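Local coordinates for protein LEOA (PDB 4AUR) that is a bacterial dynamin of enterotoxigenic Escherichia coli that probably binds and hydrolyses GTP, its globular GTPase head carried on a long helical stalk, at residues 285-298 / 406-419. Sequence-based numbering, arbitrary orientation.
Sequences RVTLASRHLDELNT and FLSGLGEGAFRSLG
R285 donates from NE to the carbonyl O of S417 at 3.3 Å, with an N-H...O angle of 156°. The oxygen lies in the guanidinium plane. NH2 adds a weak second bond to the same S417 O, so two N-H groups of the guanidinium share S417 O. The R285 chain leaves with CG anti to the backbone N (chi1 -176°), then bends at chi2 (65°), which carries the guanidinium to the backbone of 416-419.

H292 and E295, one helical turn apart, form a histidine-carboxylate hydrogen bond. H292 ND1 gives its N-H almost straight to E295 OE1 at 2.7 Å. The oxygen is in the imidazole plane, but ND1 stands above the carboxylate plane. This bond probably restrains the rotation of the ring, and one ring face is turned to the A414 carbonyl, whose O is 3.0 Å from H292 CG. S417 OG approaches CD2 of the same ring obliquely.

The contact belongs to the dynamin-like helical domain. Here the long helix 275-343 is met by the end of helix 368-408 and the loop that follows it. The backbone departs from helical angles at G411, where phi is positive, and then makes two type I turns, G411-A414 and G413-R416. A short 3-10 segment brings S417 and L418 against helix 275-343.

L418 rests its CD1 and CD2 along the backbone at A289 and H292. L418 also touches M31 of a loop and L556 of helix 547-567. F415 crosses L296 at about a right angle, with CZ 3.9 Å from L296 CD1, and also packs on L433 of helix 430-447. L410 CD2 lies against E295 CG at 3.7 Å and over one face of the F406 ring. CZ of that ring meets T298 CB at 3.6 Å.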
loop_
_atom_site.group_PDB
_atom_site.type_symbol
_atom_site.label_atom_id
_atom_site.label_comp_id
_atom_site.label_asym_id
_atom_site.label_seq_id
_atom_site.Cartn_x
_atom_site.Cartn_y
_atom_site.Cartn_z
ATOM N N ARG A 285 10.634 8.675 3.689
ATOM C CA ARG A 285 10.937 7.264 3.750
ATOM C C ARG A 285 9.738 6.556 4.322
ATOM O O ARG A 285 9.538 5.396 4.052
ATOM C CB ARG A 285 12.196 7.035 4.586
ATOM C CG ARG A 285 12.707 5.605 4.661
ATOM C CD ARG A 285 13.193 5.026 3.338
ATOM N NE ARG A 285 13.522 3.603 3.478
ATOM C CZ ARG A 285 14.743 3.101 3.703
ATOM N NH1 ARG A 285 15.807 3.886 3.810
ATOM N NH2 ARG A 285 14.917 1.780 3.821
ATOM N N VAL A 286 8.922 7.261 5.086
ATOM C CA VAL A 286 7.810 6.654 5.777
ATOM C C VAL A 286 6.647 6.546 4.826
ATOM O O VAL A 286 5.920 5.574 4.831
ATOM C CB VAL A 286 7.354 7.536 6.943
ATOM C CG1 VAL A 286 6.110 6.953 7.599
ATOM C CG2 VAL A 286 8.462 7.709 7.965
ATOM N N THR A 287 6.457 7.608 4.061
ATOM C CA THR A 287 5.432 7.711 3.061
ATOM C C THR A 287 5.662 6.633 2.044
ATOM O O THR A 287 4.741 5.907 1.688
ATOM C CB THR A 287 5.475 9.091 2.411
ATOM O OG1 THR A 287 4.960 10.047 3.346
ATOM C CG2 THR A 287 4.642 9.129 1.120
ATOM N N LEU A 288 6.912 6.504 1.631
ATOM C CA LEU A 288 7.362 5.435 0.750
ATOM C C LEU A 288 7.220 4.064 1.405
ATOM O O LEU A 288 6.808 3.099 0.770
ATOM C CB LEU A 288 8.830 5.667 0.365
ATOM C CG LEU A 288 9.379 4.833 -0.798
ATOM C CD1 LEU A 288 8.750 5.266 -2.115
ATOM C CD2 LEU A 288 10.898 4.929 -0.901
ATOM N N ALA A 289 7.577 3.975 2.675
ATOM C CA ALA A 289 7.520 2.703 3.346
ATOM C C ALA A 289 6.111 2.148 3.428
ATOM O O ALA A 289 5.958 0.948 3.272
ATOM C CB ALA A 289 8.159 2.772 4.722
ATOM N N SER A 290 5.087 2.977 3.682
ATOM C CA SER A 290 3.712 2.424 3.771
ATOM C C SER A 290 3.091 2.147 2.405
ATOM O O SER A 290 2.272 1.289 2.282
ATOM C CB SER A 290 2.745 3.258 4.651
ATOM O OG SER A 290 2.936 4.651 4.549
ATOM N N ARG A 291 3.515 2.875 1.392
ATOM C CA ARG A 291 3.042 2.706 0.036
ATOM C C ARG A 291 3.494 1.370 -0.525
ATOM O O ARG A 291 2.820 0.819 -1.398
ATOM C CB ARG A 291 3.613 3.846 -0.795
ATOM C CG ARG A 291 3.284 3.900 -2.277
ATOM C CD ARG A 291 3.727 5.242 -2.917
ATOM N NE ARG A 291 5.069 5.211 -3.521
ATOM C CZ ARG A 291 5.429 4.439 -4.558
ATOM N NH1 ARG A 291 4.553 3.601 -5.131
ATOM N NH2 ARG A 291 6.676 4.486 -5.035
ATOM N N HIS A 292 4.620 0.844 -0.035
ATOM C CA HIS A 292 5.144 -0.450 -0.465
ATOM C C HIS A 292 4.850 -1.571 0.516
ATOM O O HIS A 292 4.987 -2.734 0.153
ATOM C CB HIS A 292 6.646 -0.387 -0.606
ATOM C CG HIS A 292 7.100 0.400 -1.779
ATOM N ND1 HIS A 292 6.760 0.068 -3.067
ATOM C CD2 HIS A 292 7.899 1.483 -1.868
ATOM C CE1 HIS A 292 7.319 0.925 -3.900
ATOM N NE2 HIS A 292 8.014 1.794 -3.195
ATOM N N LEU A 293 4.504 -1.241 1.762
ATOM C CA LEU A 293 3.877 -2.217 2.654
ATOM C C LEU A 293 2.462 -2.532 2.121
ATOM O O LEU A 293 1.948 -3.631 2.313
ATOM C CB LEU A 293 3.806 -1.706 4.094
ATOM C CG LEU A 293 3.230 -2.668 5.144
ATOM C CD1 LEU A 293 3.880 -4.045 5.027
ATOM C CD2 LEU A 293 3.307 -2.192 6.593
ATOM N N ASP A 294 1.820 -1.584 1.445
ATOM C CA ASP A 294 0.477 -1.861 0.966
ATOM C C ASP A 294 0.559 -2.881 -0.144
ATOM O O ASP A 294 -0.261 -3.797 -0.225
ATOM C CB ASP A 294 -0.219 -0.617 0.475
ATOM C CG ASP A 294 -1.688 -0.828 0.305
ATOM O OD1 ASP A 294 -2.352 -1.357 1.221
ATOM O OD2 ASP A 294 -2.193 -0.466 -0.757
ATOM N N GLU A 295 1.587 -2.729 -0.976
ATOM C CA GLU A 295 1.870 -3.690 -2.008
ATOM C C GLU A 295 2.125 -5.017 -1.337
ATOM O O GLU A 295 1.460 -5.976 -1.643
ATOM C CB GLU A 295 3.063 -3.264 -2.831
ATOM C CG GLU A 295 2.761 -2.183 -3.856
ATOM C CD GLU A 295 4.035 -1.516 -4.356
ATOM O OE1 GLU A 295 5.110 -1.926 -3.880
ATOM O OE2 GLU A 295 3.979 -0.576 -5.200
ATOM N N LEU A 296 3.057 -5.071 -0.390
ATOM C CA LEU A 296 3.391 -6.360 0.246
ATOM C C LEU A 296 2.181 -7.018 0.890
ATOM O O LEU A 296 2.040 -8.223 0.783
ATOM C CB LEU A 296 4.497 -6.229 1.286
ATOM C CG LEU A 296 4.872 -7.501 2.015
ATOM C CD1 LEU A 296 5.312 -8.540 1.011
ATOM C CD2 LEU A 296 5.969 -7.296 3.015
ATOM N N ASN A 297 1.318 -6.248 1.536
ATOM C CA ASN A 297 0.137 -6.813 2.175
ATOM C C ASN A 297 -0.765 -7.462 1.140
ATOM O O ASN A 297 -1.295 -8.523 1.378
ATOM C CB ASN A 297 -0.689 -5.742 2.964
ATOM C CG ASN A 297 0.053 -5.127 4.166
ATOM O OD1 ASN A 297 -0.277 -4.022 4.580
ATOM N ND2 ASN A 297 1.036 -5.820 4.727
ATOM N N THR A 298 -0.954 -6.787 0.010
ATOM C CA THR A 298 -1.774 -7.290 -1.068
ATOM C C THR A 298 -1.256 -8.639 -1.508
ATOM O O THR A 298 -2.028 -9.534 -1.813
ATOM C CB THR A 298 -1.747 -6.378 -2.308
ATOM O OG1 THR A 298 -2.206 -5.072 -1.981
ATOM C CG2 THR A 298 -2.650 -6.925 -3.399
ATOM N N PHE A 406 1.384 -10.017 -10.320
ATOM C CA PHE A 406 1.294 -8.909 -9.393
ATOM C C PHE A 406 2.711 -8.482 -9.031
ATOM O O PHE A 406 3.092 -7.323 -9.247
ATOM C CB PHE A 406 0.517 -9.285 -8.145
ATOM C CG PHE A 406 0.483 -8.195 -7.110
ATOM C CD1 PHE A 406 -0.376 -7.124 -7.243
ATOM C CD2 PHE A 406 1.319 -8.230 -6.011
ATOM C CE1 PHE A 406 -0.398 -6.103 -6.298
ATOM C CE2 PHE A 406 1.277 -7.230 -5.063
ATOM C CZ PHE A 406 0.435 -6.164 -5.213
ATOM N N LEU A 407 3.490 -9.438 -8.525
ATOM C CA LEU A 407 4.894 -9.224 -8.185
ATOM C C LEU A 407 5.765 -8.737 -9.335
ATOM O O LEU A 407 6.787 -8.134 -9.093
ATOM C CB LEU A 407 5.507 -10.499 -7.633
ATOM C CG LEU A 407 4.955 -11.049 -6.321
ATOM C CD1 LEU A 407 5.585 -12.393 -6.063
ATOM C CD2 LEU A 407 5.261 -10.164 -5.148
ATOM N N SER A 408 5.401 -8.994 -10.586
ATOM C CA SER A 408 6.252 -8.550 -11.695
ATOM C C SER A 408 6.089 -7.064 -11.934
ATOM O O SER A 408 7.026 -6.412 -12.396
ATOM C CB SER A 408 5.923 -9.314 -12.980
ATOM O OG SER A 408 6.358 -10.664 -12.911
ATOM N N GLY A 409 4.898 -6.543 -11.618
ATOM C CA GLY A 409 4.571 -5.126 -11.775
ATOM C C GLY A 409 4.978 -4.236 -10.615
ATOM O O GLY A 409 4.680 -3.041 -10.613
ATOM N N LEU A 410 5.646 -4.795 -9.613
ATOM C CA LEU A 410 6.061 -3.993 -8.472
ATOM C C LEU A 410 7.391 -3.312 -8.737
ATOM O O LEU A 410 7.614 -2.210 -8.254
ATOM C CB LEU A 410 6.156 -4.850 -7.210
ATOM C CG LEU A 410 4.819 -5.451 -6.759
ATOM C CD1 LEU A 410 4.980 -6.169 -5.426
ATOM C CD2 LEU A 410 3.712 -4.409 -6.664
ATOM N N GLY A 411 8.265 -3.972 -9.504
ATOM C CA GLY A 411 9.625 -3.489 -9.738
ATOM C C GLY A 411 10.547 -4.286 -8.852
ATOM O O GLY A 411 10.114 -4.775 -7.825
ATOM N N GLU A 412 11.815 -4.433 -9.205
ATOM C CA GLU A 412 12.651 -5.357 -8.428
ATOM C C GLU A 412 13.099 -4.736 -7.117
ATOM O O GLU A 412 13.550 -5.448 -6.241
ATOM C CB GLU A 412 13.862 -5.862 -9.220
ATOM C CG GLU A 412 13.988 -7.386 -9.272
ATOM C CD GLU A 412 14.382 -8.031 -7.939
ATOM O OE1 GLU A 412 15.599 -8.201 -7.643
ATOM O OE2 GLU A 412 13.458 -8.415 -7.207
ATOM N N GLY A 413 12.952 -3.419 -6.984
ATOM C CA GLY A 413 13.335 -2.714 -5.776
ATOM C C GLY A 413 12.180 -2.223 -4.928
ATOM O O GLY A 413 12.340 -1.342 -4.078
ATOM N N ALA A 414 11.009 -2.804 -5.128
ATOM C CA ALA A 414 9.812 -2.281 -4.486
ATOM C C ALA A 414 9.857 -2.391 -2.962
ATOM O O ALA A 414 9.291 -1.544 -2.278
ATOM C CB ALA A 414 8.582 -2.960 -5.049
ATOM N N PHE A 415 10.551 -3.394 -2.436
ATOM C CA PHE A 415 10.632 -3.585 -0.985
ATOM C C PHE A 415 11.924 -3.103 -0.329
ATOM O O PHE A 415 12.180 -3.428 0.822
ATOM C CB PHE A 415 10.498 -5.058 -0.629
ATOM C CG PHE A 415 9.277 -5.717 -1.172
ATOM C CD1 PHE A 415 8.088 -5.002 -1.374
ATOM C CD2 PHE A 415 9.300 -7.066 -1.476
ATOM C CE1 PHE A 415 6.963 -5.636 -1.877
ATOM C CE2 PHE A 415 8.174 -7.695 -1.956
ATOM C CZ PHE A 415 7.005 -6.986 -2.149
ATOM N N ARG A 416 12.767 -2.367 -1.028
ATOM C CA ARG A 416 13.978 -1.907 -0.361
ATOM C C ARG A 416 13.692 -0.852 0.701
ATOM O O ARG A 416 14.438 -0.753 1.664
ATOM C CB ARG A 416 15.018 -1.409 -1.357
ATOM C CG ARG A 416 15.569 -2.528 -2.231
ATOM C CD ARG A 416 16.628 -2.024 -3.186
ATOM N NE ARG A 416 17.698 -2.994 -3.213
ATOM C CZ ARG A 416 18.791 -2.969 -2.451
ATOM N NH1 ARG A 416 19.076 -1.982 -1.595
ATOM N NH2 ARG A 416 19.639 -3.968 -2.568
ATOM N N SER A 417 12.593 -0.112 0.550
ATOM C CA SER A 417 12.208 0.891 1.548
ATOM C C SER A 417 11.745 0.274 2.828
ATOM O O SER A 417 11.620 0.977 3.803
ATOM C CB SER A 417 11.088 1.772 1.045
ATOM O OG SER A 417 10.267 0.998 0.235
ATOM N N LEU A 418 11.469 -1.025 2.815
ATOM C CA LEU A 418 11.003 -1.729 3.992
ATOM C C LEU A 418 12.141 -2.167 4.881
ATOM O O LEU A 418 11.925 -2.847 5.848
ATOM C CB LEU A 418 10.153 -2.926 3.579
ATOM C CG LEU A 418 8.638 -2.764 3.462
ATOM C CD1 LEU A 418 8.152 -1.334 3.498
ATOM C CD2 LEU A 418 8.096 -3.434 2.230
ATOM N N GLY A 419 13.365 -1.820 4.541
ATOM C CA GLY A 419 14.494 -2.067 5.434
ATOM C C GLY A 419 15.279 -3.366 5.378
ATOM O O GLY A 419 15.591 -3.878 4.315
#